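Local coordinates for protein ribonuclease S-F11 (Nicotiana alata, PDB 1IOO) that cleaves RNA as a secreted T2-family ribonuclease of the style, where it is associated with the rejection of self pollen in gametophytic self-incompatibility, at residues A[26-30]-A[116-121]; A[63-69]-A[78-84]; A[84-88]-A[100-105]. All blocks are in the same frame, centred on the assembly; numbering follows the deposited sequence.

Interaction 1 (A[26-30]-A[116-121]). With NAG (2-acetamido-2-deoxy-beta-D-glucopyranose), chain C.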
loop_
_atom_site.group_PDB
_atom_site.type_symbol
_atom_site.label_atom_id
_atom_site.label_comp_id
_atom_site.label_asym_id
_atom_site.label_seq_id
_atom_site.Cartn_x
_atom_site.Cartn_y
_atom_site.Cartn_z
ATOM N N PRO A 26 -0.740 13.761 0.701
ATOM C CA PRO A 26 -2.159 13.851 0.340
ATOM C C PRO A 26 -3.006 13.428 1.534
ATOM O O PRO A 26 -2.557 12.636 2.360
ATOM C CB PRO A 26 -2.289 12.849 -0.803
ATOM C CG PRO A 26 -0.932 12.864 -1.427
ATOM C CD PRO A 26 -0.021 12.869 -0.227
ATOM N N ASN A 27 -4.223 13.956 1.628
ATOM C CA ASN A 27 -5.125 13.594 2.725
ATOM C C ASN A 27 -5.953 12.370 2.361
ATOM O O ASN A 27 -7.153 12.307 2.622
ATOM C CB ASN A 27 -6.061 14.755 3.084
ATOM C CG ASN A 27 -7.016 14.398 4.214
ATOM O OD1 ASN A 27 -6.591 13.982 5.292
ATOM N ND2 ASN A 27 -8.312 14.553 3.969
ATOM N N ASN A 28 -5.294 11.393 1.756
ATOM C CA ASN A 28 -5.945 10.164 1.346
ATOM C C ASN A 28 -4.915 9.071 1.201
ATOM O O ASN A 28 -3.730 9.357 1.023
ATOM C CB ASN A 28 -6.649 10.393 0.011
ATOM C CG ASN A 28 -7.812 9.446 -0.221
ATOM O OD1 ASN A 28 -8.128 8.594 0.611
ATOM N ND2 ASN A 28 -8.457 9.618 -1.371
ATOM N N PHE A 29 -5.346 7.820 1.288
ATOM C CA PHE A 29 -4.415 6.719 1.142
ATOM C C PHE A 29 -3.839 6.689 -0.257
ATOM O O PHE A 29 -4.515 7.033 -1.228
ATOM C CB PHE A 29 -5.082 5.370 1.435
ATOM C CG PHE A 29 -5.432 5.170 2.876
ATOM C CD1 PHE A 29 -6.621 5.668 3.389
ATOM C CD2 PHE A 29 -4.555 4.506 3.732
ATOM C CE1 PHE A 29 -6.940 5.516 4.732
ATOM C CE2 PHE A 29 -4.860 4.348 5.083
ATOM C CZ PHE A 29 -6.055 4.855 5.585
ATOM N N THR A 30 -2.569 6.324 -0.349
ATOM C CA THR A 30 -1.900 6.195 -1.631
ATOM C C THR A 30 -1.262 4.824 -1.733
ATOM O O THR A 30 -1.108 4.134 -0.727
ATOM C CB THR A 30 -0.811 7.262 -1.826
ATOM O OG1 THR A 30 0.157 7.146 -0.783
ATOM C CG2 THR A 30 -1.420 8.656 -1.815
ATOM N N ASP A 116 -12.118 3.084 -0.642
ATOM C CA ASP A 116 -12.089 4.396 -0.051
ATOM C C ASP A 116 -12.018 4.183 1.443
ATOM O O ASP A 116 -12.998 4.363 2.163
ATOM C CB ASP A 116 -13.327 5.226 -0.408
ATOM C CG ASP A 116 -13.195 6.680 0.027
ATOM O OD1 ASP A 116 -12.280 6.988 0.829
ATOM O OD2 ASP A 116 -14.008 7.517 -0.423
ATOM N N LEU A 117 -10.864 3.685 1.879
ATOM C CA LEU A 117 -10.650 3.312 3.269
ATOM C C LEU A 117 -10.858 4.470 4.218
ATOM O O LEU A 117 -11.314 4.273 5.341
ATOM C CB LEU A 117 -9.258 2.699 3.451
ATOM C CG LEU A 117 -8.945 1.472 2.583
ATOM C CD1 LEU A 117 -7.620 0.876 3.031
ATOM C CD2 LEU A 117 -10.054 0.426 2.695
ATOM N N LEU A 118 -10.513 5.678 3.790
ATOM C CA LEU A 118 -10.715 6.830 4.644
ATOM C C LEU A 118 -12.198 6.993 4.975
ATOM O O LEU A 118 -12.567 7.246 6.122
ATOM C CB LEU A 118 -10.178 8.098 3.971
ATOM C CG LEU A 118 -10.213 9.339 4.861
ATOM C CD1 LEU A 118 -9.393 9.104 6.123
ATOM C CD2 LEU A 118 -9.664 10.525 4.089
ATOM N N ARG A 119 -13.045 6.830 3.962
ATOM C CA ARG A 119 -14.486 6.935 4.145
ATOM C C ARG A 119 -15.022 5.741 4.951
ATOM O O ARG A 119 -15.879 5.899 5.821
ATOM C CB ARG A 119 -15.174 7.020 2.777
ATOM C CG ARG A 119 -16.701 7.036 2.815
ATOM C CD ARG A 119 -17.259 8.206 3.611
ATOM N NE ARG A 119 -18.718 8.253 3.507
ATOM C CZ ARG A 119 -19.510 8.941 4.323
ATOM N NH1 ARG A 119 -18.994 9.651 5.316
ATOM N NH2 ARG A 119 -20.827 8.912 4.149
ATOM N N THR A 120 -14.508 4.550 4.659
ATOM C CA THR A 120 -14.920 3.356 5.390
ATOM C C THR A 120 -14.607 3.499 6.875
ATOM O O THR A 120 -15.426 3.170 7.733
ATOM C CB THR A 120 -14.236 2.098 4.824
ATOM O OG1 THR A 120 -14.682 1.895 3.477
ATOM C CG2 THR A 120 -14.585 0.874 5.666
ATOM N N LEU A 121 -13.419 4.004 7.183
ATOM C CA LEU A 121 -13.054 4.212 8.568
ATOM C C LEU A 121 -13.976 5.247 9.208
ATOM O O LEU A 121 -14.459 5.059 10.322
ATOM C CB LEU A 121 -11.583 4.645 8.656
ATOM C CG LEU A 121 -10.602 3.498 8.377
ATOM C CD1 LEU A 121 -9.196 4.032 8.149
ATOM C CD2 LEU A 121 -10.629 2.511 9.537
HETATM C C1 NAG C . -9.614 8.813 -1.715
HETATM C C2 NAG C . -10.674 9.737 -2.339
HETATM C C3 NAG C . -11.857 8.928 -2.863
HETATM C C4 NAG C . -11.346 7.876 -3.838
HETATM C C5 NAG C . -10.333 6.986 -3.116
HETATM C C6 NAG C . -9.755 5.924 -4.028
HETATM C C7 NAG C . -11.462 11.935 -1.735
HETATM C C8 NAG C . -12.254 12.768 -0.741
HETATM N N2 NAG C . -11.132 10.702 -1.359
HETATM O O3 NAG C . -12.767 9.795 -3.525
HETATM O O4 NAG C . -12.447 7.086 -4.316
HETATM O O5 NAG C . -9.226 7.789 -2.649
HETATM O O6 NAG C . -8.968 6.509 -5.055
HETATM O O7 NAG C . -11.155 12.411 -2.832
HETATM O O HOH W 1 -9.616 6.416 1.080
#

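Interaction 2 (A[63-69]-A[78-84])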
loop_
_atom_site.group_PDB
_atom_site.type_symbol
_atom_site.label_atom_id
_atom_site.label_comp_id
_atom_site.label_asym_id
_atom_site.label_seq_id
_atom_site.Cartn_x
_atom_site.Cartn_y
_atom_site.Cartn_z
ATOM N N LEU A 63 -0.489 7.756 -11.970
ATOM C CA LEU A 63 0.435 7.217 -10.983
ATOM C C LEU A 63 0.962 8.295 -10.051
ATOM O O LEU A 63 1.125 8.055 -8.858
ATOM C CB LEU A 63 1.596 6.494 -11.668
ATOM C CG LEU A 63 1.199 5.155 -12.298
ATOM C CD1 LEU A 63 2.355 4.633 -13.143
ATOM C CD2 LEU A 63 0.815 4.164 -11.203
ATOM N N ASP A 64 1.229 9.485 -10.581
ATOM C CA ASP A 64 1.744 10.550 -9.730
ATOM C C ASP A 64 0.756 10.897 -8.627
ATOM O O ASP A 64 1.150 11.320 -7.541
ATOM C CB ASP A 64 2.079 11.810 -10.521
ATOM C CG ASP A 64 2.724 12.862 -9.648
ATOM O OD1 ASP A 64 2.084 13.898 -9.367
ATOM O OD2 ASP A 64 3.868 12.638 -9.210
ATOM N N LYS A 65 -0.532 10.721 -8.908
ATOM C CA LYS A 65 -1.552 11.007 -7.920
ATOM C C LYS A 65 -1.807 9.808 -6.999
ATOM O O LYS A 65 -1.663 9.913 -5.784
ATOM C CB LYS A 65 -2.871 11.403 -8.597
ATOM C CG LYS A 65 -4.017 11.610 -7.613
ATOM C CD LYS A 65 -5.332 11.912 -8.322
ATOM C CE LYS A 65 -6.460 12.044 -7.310
ATOM N NZ LYS A 65 -7.776 12.323 -7.955
ATOM N N HIS A 66 -2.140 8.664 -7.588
ATOM C CA HIS A 66 -2.529 7.484 -6.814
ATOM C C HIS A 66 -1.353 6.723 -6.223
ATOM O O HIS A 66 -1.514 6.023 -5.226
ATOM C CB HIS A 66 -3.389 6.571 -7.677
ATOM C CG HIS A 66 -4.683 7.200 -8.080
ATOM N ND1 HIS A 66 -4.945 7.625 -9.367
ATOM C CD2 HIS A 66 -5.767 7.536 -7.344
ATOM C CE1 HIS A 66 -6.136 8.197 -9.401
ATOM N NE2 HIS A 66 -6.656 8.158 -8.187
ATOM N N TRP A 67 -0.194 6.823 -6.861
ATOM C CA TRP A 67 1.024 6.175 -6.376
ATOM C C TRP A 67 2.115 7.223 -6.204
ATOM O O TRP A 67 3.263 7.027 -6.598
ATOM C CB TRP A 67 1.485 5.101 -7.376
ATOM C CG TRP A 67 2.426 4.048 -6.812
ATOM C CD1 TRP A 67 3.412 4.228 -5.878
ATOM C CD2 TRP A 67 2.501 2.673 -7.209
ATOM N NE1 TRP A 67 4.096 3.048 -5.673
ATOM C CE2 TRP A 67 3.557 2.079 -6.479
ATOM C CE3 TRP A 67 1.780 1.885 -8.114
ATOM C CZ2 TRP A 67 3.907 0.734 -6.624
ATOM C CZ3 TRP A 67 2.128 0.547 -8.261
ATOM C CH2 TRP A 67 3.183 -0.014 -7.519
ATOM N N MET A 68 1.739 8.348 -5.609
ATOM C CA MET A 68 2.662 9.452 -5.436
ATOM C C MET A 68 3.949 9.006 -4.764
ATOM O O MET A 68 3.925 8.333 -3.734
ATOM C CB MET A 68 2.008 10.569 -4.622
ATOM C CG MET A 68 2.767 11.886 -4.688
ATOM S SD MET A 68 1.946 13.232 -3.815
ATOM C CE MET A 68 0.515 13.540 -4.873
ATOM N N GLN A 69 5.074 9.359 -5.378
ATOM C CA GLN A 69 6.383 9.051 -4.818
ATOM C C GLN A 69 6.766 10.156 -3.839
ATOM O O GLN A 69 7.448 11.117 -4.190
ATOM C CB GLN A 69 7.383 8.912 -5.960
ATOM C CG GLN A 69 6.919 7.887 -7.002
ATOM C CD GLN A 69 7.743 7.916 -8.269
ATOM O OE1 GLN A 69 8.597 7.058 -8.493
ATOM N NE2 GLN A 69 7.493 8.913 -9.109
ATOM N N ARG A 78 8.335 12.384 -11.632
ATOM C CA ARG A 78 7.657 12.199 -12.913
ATOM C C ARG A 78 8.626 11.834 -14.032
ATOM O O ARG A 78 8.272 11.096 -14.952
ATOM C CB ARG A 78 6.914 13.477 -13.303
ATOM C CG ARG A 78 5.674 13.777 -12.473
ATOM C CD ARG A 78 5.061 15.099 -12.908
ATOM N NE ARG A 78 4.625 15.048 -14.298
ATOM C CZ ARG A 78 3.438 14.594 -14.692
ATOM N NH1 ARG A 78 2.560 14.161 -13.799
ATOM N NH2 ARG A 78 3.139 14.553 -15.986
ATOM N N THR A 79 9.848 12.347 -13.944
ATOM C CA THR A 79 10.846 12.126 -14.983
ATOM C C THR A 79 11.619 10.818 -14.802
ATOM O O THR A 79 11.677 9.999 -15.720
ATOM C CB THR A 79 11.868 13.289 -15.027
ATOM O OG1 THR A 79 11.177 14.521 -15.266
ATOM C CG2 THR A 79 12.879 13.066 -16.145
ATOM N N GLU A 80 12.199 10.615 -13.622
ATOM C CA GLU A 80 13.037 9.441 -13.393
ATOM C C GLU A 80 12.283 8.281 -12.742
ATOM O O GLU A 80 12.793 7.160 -12.701
ATOM C CB GLU A 80 14.272 9.829 -12.582
ATOM C CG GLU A 80 15.083 10.961 -13.212
ATOM C CD GLU A 80 15.340 10.760 -14.698
ATOM O OE1 GLU A 80 15.642 9.623 -15.107
ATOM O OE2 GLU A 80 15.249 11.746 -15.458
ATOM N N GLN A 81 11.094 8.553 -12.207
ATOM C CA GLN A 81 10.228 7.505 -11.639
ATOM C C GLN A 81 11.022 6.473 -10.810
ATOM O O GLN A 81 10.866 5.260 -10.979
ATOM C CB GLN A 81 9.504 6.834 -12.818
ATOM C CG GLN A 81 8.775 7.881 -13.679
ATOM C CD GLN A 81 8.160 7.361 -14.960
ATOM O OE1 GLN A 81 7.941 6.163 -15.136
ATOM N NE2 GLN A 81 7.862 8.284 -15.868
ATOM N N PRO A 82 11.808 6.942 -9.838
ATOM C CA PRO A 82 12.625 6.056 -9.005
ATOM C C PRO A 82 11.885 4.999 -8.188
ATOM O O PRO A 82 12.319 3.848 -8.122
ATOM C CB PRO A 82 13.406 7.033 -8.133
ATOM C CG PRO A 82 12.449 8.166 -7.966
ATOM C CD PRO A 82 11.871 8.333 -9.350
ATOM N N SER A 83 10.782 5.378 -7.554
ATOM C CA SER A 83 10.062 4.435 -6.712
ATOM C C SER A 83 9.263 3.437 -7.524
ATOM O O SER A 83 9.210 2.259 -7.174
ATOM C CB SER A 83 9.172 5.169 -5.714
ATOM O OG SER A 83 9.984 5.953 -4.862
ATOM N N TRP A 84 8.629 3.896 -8.599
ATOM C CA TRP A 84 7.882 2.983 -9.446
ATOM C C TRP A 84 8.815 1.945 -10.050
ATOM O O TRP A 84 8.487 0.759 -10.100
ATOM C CB TRP A 84 7.141 3.739 -10.554
ATOM C CG TRP A 84 6.168 4.735 -10.010
ATOM C CD1 TRP A 84 5.506 4.666 -8.807
ATOM C CD2 TRP A 84 5.775 5.979 -10.613
ATOM N NE1 TRP A 84 4.742 5.795 -8.627
ATOM C CE2 TRP A 84 4.887 6.614 -9.714
ATOM C CE3 TRP A 84 6.090 6.620 -11.821
ATOM C CZ2 TRP A 84 4.311 7.861 -9.981
ATOM C CZ3 TRP A 84 5.514 7.868 -12.087
ATOM C CH2 TRP A 84 4.635 8.470 -11.167
HETATM O O HOH W 2 1.606 15.236 -11.632
#

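Interaction 3 (A[84-88]-A[100-105])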
loop_
_atom_site.group_PDB
_atom_site.type_symbol
_atom_site.label_atom_id
_atom_site.label_comp_id
_atom_site.label_asym_id
_atom_site.label_seq_id
_atom_site.Cartn_x
_atom_site.Cartn_y
_atom_site.Cartn_z
ATOM N N TRP A 84 8.629 3.896 -8.599
ATOM C CA TRP A 84 7.882 2.983 -9.446
ATOM C C TRP A 84 8.815 1.945 -10.050
ATOM O O TRP A 84 8.487 0.759 -10.100
ATOM C CB TRP A 84 7.141 3.739 -10.554
ATOM C CG TRP A 84 6.168 4.735 -10.010
ATOM C CD1 TRP A 84 5.506 4.666 -8.807
ATOM C CD2 TRP A 84 5.775 5.979 -10.613
ATOM N NE1 TRP A 84 4.742 5.795 -8.627
ATOM C CE2 TRP A 84 4.887 6.614 -9.714
ATOM C CE3 TRP A 84 6.090 6.620 -11.821
ATOM C CZ2 TRP A 84 4.311 7.861 -9.981
ATOM C CZ3 TRP A 84 5.514 7.868 -12.087
ATOM C CH2 TRP A 84 4.635 8.470 -11.167
ATOM N N LYS A 85 9.990 2.392 -10.490
ATOM C CA LYS A 85 10.970 1.481 -11.064
ATOM C C LYS A 85 11.435 0.458 -10.030
ATOM O O LYS A 85 11.485 -0.736 -10.306
ATOM C CB LYS A 85 12.197 2.239 -11.594
ATOM C CG LYS A 85 13.248 1.292 -12.186
ATOM C CD LYS A 85 14.584 1.970 -12.464
ATOM C CE LYS A 85 14.497 2.972 -13.585
ATOM N NZ LYS A 85 15.870 3.438 -13.935
ATOM N N TYR A 86 11.768 0.931 -8.835
ATOM C CA TYR A 86 12.235 0.038 -7.782
ATOM C C TYR A 86 11.180 -1.006 -7.438
ATOM O O TYR A 86 11.478 -2.199 -7.333
ATOM C CB TYR A 86 12.583 0.837 -6.526
ATOM C CG TYR A 86 13.144 -0.003 -5.409
ATOM C CD1 TYR A 86 14.314 -0.743 -5.590
ATOM C CD2 TYR A 86 12.523 -0.047 -4.166
ATOM C CE1 TYR A 86 14.852 -1.504 -4.553
ATOM C CE2 TYR A 86 13.054 -0.803 -3.120
ATOM C CZ TYR A 86 14.218 -1.524 -3.320
ATOM O OH TYR A 86 14.767 -2.247 -2.283
ATOM N N GLN A 87 9.939 -0.557 -7.280
ATOM C CA GLN A 87 8.847 -1.455 -6.930
ATOM C C GLN A 87 8.589 -2.473 -8.033
ATOM O O GLN A 87 8.272 -3.629 -7.755
ATOM C CB GLN A 87 7.573 -0.651 -6.638
ATOM C CG GLN A 87 7.659 0.166 -5.346
ATOM C CD GLN A 87 7.775 -0.699 -4.096
ATOM O OE1 GLN A 87 8.467 -0.338 -3.145
ATOM N NE2 GLN A 87 7.085 -1.833 -4.084
ATOM N N TYR A 88 8.730 -2.046 -9.283
ATOM C CA TYR A 88 8.511 -2.950 -10.409
ATOM C C TYR A 88 9.576 -4.043 -10.462
ATOM O O TYR A 88 9.266 -5.215 -10.663
ATOM C CB TYR A 88 8.510 -2.184 -11.734
ATOM C CG TYR A 88 8.197 -3.071 -12.916
ATOM C CD1 TYR A 88 6.992 -3.767 -12.975
ATOM C CD2 TYR A 88 9.105 -3.226 -13.965
ATOM C CE1 TYR A 88 6.690 -4.598 -14.044
ATOM C CE2 TYR A 88 8.815 -4.059 -15.046
ATOM C CZ TYR A 88 7.601 -4.740 -15.075
ATOM O OH TYR A 88 7.290 -5.559 -16.140
ATOM N N ASN A 100 2.238 -7.603 -17.339
ATOM C CA ASN A 100 3.368 -6.899 -17.903
ATOM C C ASN A 100 3.503 -5.579 -17.157
ATOM O O ASN A 100 2.720 -5.321 -16.243
ATOM C CB ASN A 100 3.216 -6.683 -19.420
ATOM C CG ASN A 100 1.928 -5.981 -19.794
ATOM O OD1 ASN A 100 1.604 -4.924 -19.260
ATOM N ND2 ASN A 100 1.193 -6.561 -20.736
ATOM N N GLN A 101 4.474 -4.746 -17.505
ATOM C CA GLN A 101 4.631 -3.503 -16.759
ATOM C C GLN A 101 3.340 -2.688 -16.743
ATOM O O GLN A 101 2.916 -2.196 -15.698
ATOM C CB GLN A 101 5.753 -2.642 -17.325
ATOM C CG GLN A 101 6.034 -1.438 -16.442
ATOM C CD GLN A 101 7.052 -0.502 -17.040
ATOM O OE1 GLN A 101 8.017 -0.941 -17.665
ATOM N NE2 GLN A 101 6.854 0.796 -16.842
ATOM N N ASN A 102 2.710 -2.562 -17.905
ATOM C CA ASN A 102 1.494 -1.769 -18.030
ATOM C C ASN A 102 0.323 -2.352 -17.235
ATOM O O ASN A 102 -0.397 -1.609 -16.567
ATOM C CB ASN A 102 1.104 -1.626 -19.502
ATOM C CG ASN A 102 2.020 -0.687 -20.258
ATOM O OD1 ASN A 102 1.978 -0.612 -21.487
ATOM N ND2 ASN A 102 2.846 0.051 -19.526
ATOM N N THR A 103 0.118 -3.664 -17.308
ATOM C CA THR A 103 -1.016 -4.257 -16.603
ATOM C C THR A 103 -0.740 -4.410 -15.111
ATOM O O THR A 103 -1.672 -4.472 -14.313
ATOM C CB THR A 103 -1.445 -5.585 -17.232
ATOM O OG1 THR A 103 -0.356 -6.503 -17.227
ATOM C CG2 THR A 103 -1.890 -5.348 -18.668
ATOM N N TYR A 104 0.532 -4.465 -14.728
ATOM C CA TYR A 104 0.878 -4.522 -13.314
ATOM C C TYR A 104 0.521 -3.199 -12.635
ATOM O O TYR A 104 -0.174 -3.173 -11.615
ATOM C CB TYR A 104 2.367 -4.827 -13.141
ATOM C CG TYR A 104 2.876 -4.654 -11.724
ATOM C CD1 TYR A 104 3.601 -3.523 -11.362
ATOM C CD2 TYR A 104 2.651 -5.633 -10.755
ATOM C CE1 TYR A 104 4.101 -3.364 -10.071
ATOM C CE2 TYR A 104 3.145 -5.487 -9.449
ATOM C CZ TYR A 104 3.872 -4.346 -9.119
ATOM O OH TYR A 104 4.368 -4.168 -7.844
ATOM N N PHE A 105 0.973 -2.092 -13.217
ATOM C CA PHE A 105 0.632 -0.793 -12.660
ATOM C C PHE A 105 -0.855 -0.494 -12.847
ATOM O O PHE A 105 -1.483 0.111 -11.981
ATOM C CB PHE A 105 1.504 0.309 -13.266
ATOM C CG PHE A 105 2.884 0.362 -12.678
ATOM C CD1 PHE A 105 3.926 -0.387 -13.223
ATOM C CD2 PHE A 105 3.124 1.112 -11.534
ATOM C CE1 PHE A 105 5.187 -0.392 -12.637
ATOM C CE2 PHE A 105 4.383 1.117 -10.933
ATOM C CZ PHE A 105 5.417 0.362 -11.485
#

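Interaction 1 (A[26-30]-A[116-121])
Phe29 meets the start of helix 117-123, where Leu117, Leu118 and, one turn on, Leu121 line the contact, and this is its tightly packed half. Phe29 CE1 lies 3.9 Å from Leu117 CB and also touches the backbone N of Leu118, while CZ reaches CD1 of Leu121 at 4.1 Å. Leu117 CB makes an off-centre CH-pi contact with the ring, 29° from its normal, and the two side chains cross at about a right angle. Phe29 CG lies anti to its own carbonyl carbon (chi1 -70°), which carries the ring out of the loop toward the helix.

The other half is looser: a water, not direct contact, joins the polar groups, and exposed Asn27 lies at the margin. Asn28 bears an N-linked glycan: its ND2 is covalently joined to C1 of the N-acetylglucosamine, and its OD1 accepts from the water and from Phe29 N, the latter bond bent to 130° at the hydrogen. The water donates to Asn28 OD1 at 2.7 Å and to Asp116 OD1 at 2.7 Å, and accepts from Leu118 N. The bridge thus ties the sugar-bearing amide to the start of the helix. Asp116 is the N-cap: its OD1 also accepts from Arg119 N at 3.2 Å, met from above the carboxylate plane, while OD2 comes 3.5 Å from C3 of the sugar. Farther out, Leu118 CD2 rests against the backbone O of Asn27, whose OD1 is held by Arg196.

The loop leads into strand 30-37, paired with strand 4-10. Trp11, just beyond that strand, packs against Phe29 and Leu118, Leu9 touches Leu117, and helix 134-145 backs helix 117-123 through Val144 and Ala140.

Interaction 2 (A[63-69]-A[78-84])
Trp84, in the first turn of helix 82-92, meets the end of helix 57-66 and the loop after it, the backbones nearest at Gln69 and Ser83, CA to CA 6.2 Å. Leu63 CB sits over one face of its six-membered ring, 3.8 Å from the centroid, and the amide of Gln69 is stacked on the opposite face, planes 8° apart. At the edge, NE1 donates to Trp67 O at 2.8 Å, the oxygen lying in the indole plane. The same edge points at the face of Trp67, an edge-to-face pair with planes at 74°.

Gln69 is extended beyond CG (chi2 169°), which brings OE1 to the backbone amides of the first helical turn: this one oxygen takes two N-H groups, Ser83 N at 2.9 Å and Trp84 N at 3.2 Å, while NE2 is held by Gly77 O. On this helical side of the RNase T2 fold Gln69 belongs, by similarity, to the site for the RNA 3'-phosphate, so the two bonds are likely to hold it in place. A leucine in place of Trp84 would probably leave Trp67 O without its indole donor and open a gap between Leu63 and the Gln69 amide.

The outer end is looser: Asp64 and Arg78 share a water, which donates to Asp64 OD1 at 2.7 Å and is held weakly by Arg78 NH1. Asp64 has its salt bridge with Arg23, and Arg78 bonds to Asn61. Between the helices, Gln81 NE2 donates to Arg78 O across the turn, and its OE1 bonds to Tyr52 OH.

Interaction 3 (A[84-88]-A[100-105])
Tyr88 of helix 82-92 lies across the first turn of helix 101-113, in an aromatic cluster completed by Trp84, Tyr104 and Phe105. The two short helical segments run nearly crosswise, at 100°, with axes 11.9 Å apart, so large side chains fill the interval on the helical side of this RNase T2 fold.

With CG anti to the backbone N (chi1 -176°), Tyr88 is carried from one helix to the other. CB begins against Phe105, 3.9 Å from CE1, and CG stays close to the same atom. CD1 is wedged between two rings, touching Tyr104 CD1 at 3.8 Å and Phe105 CE1 at an equal distance. Tyr104 CD1 arrives at the edge of the Tyr88 ring, near its plane; the Tyr88 ring lies oblique to those of Tyr104 and Phe105. CE1 and CZ then run on to CA and CB of Gln101, whose CG stands over the centre of one face, 3.9 Å from the centroid and 12° off the normal, a CH-pi contact. On the other side of the ring CE2 also meets Gln101 CG. At the tip, OH comes 3.2 Å from Gln101 N, at too poor an angle to bond.

The helix begins there with a capping box: Asn100 OD1 accepts from Thr103 N, and Asn100 N donates to Thr103 OG1. Gln101 NE2 bonds to Ser53 O and Tyr104 OH to Leu34 O.

Gln87, an active-site residue by similarity, lies on the same helix as Tyr88, one turn before the proton acceptor His91. Phe105 turns its edge toward the face of Trp84 in an offset edge-to-face pair, with CE2 3.8 Å from Trp84 CB, and CZ meets Trp84 O at 3.4 Å, the oxygen near the plane of the phenyl ring.

How the interactions relate
From the N terminus, the chain enters interaction 1 at residues 26-30, just ahead of strand 30-37, and that contact closes only at 116-121. Within this loop lie the other two, in series: interaction 2 opens on helix 57-66 and closes at the start of helix 82-92, and interaction 3 joins that helix to helix 101-113. They share Trp84, and meet again where Trp67 CZ3 packs 3.5 Å from Phe105 CD2. Interaction 1 touches interaction 2 through Thr30 and Pro26 but stays about 9 Å, nearest atoms, from interaction 3. Interaction 1 ties the loop leading into the sheet to helix 117-123, while interactions 2 and 3 link helices 57-66, 82-92 and 101-113.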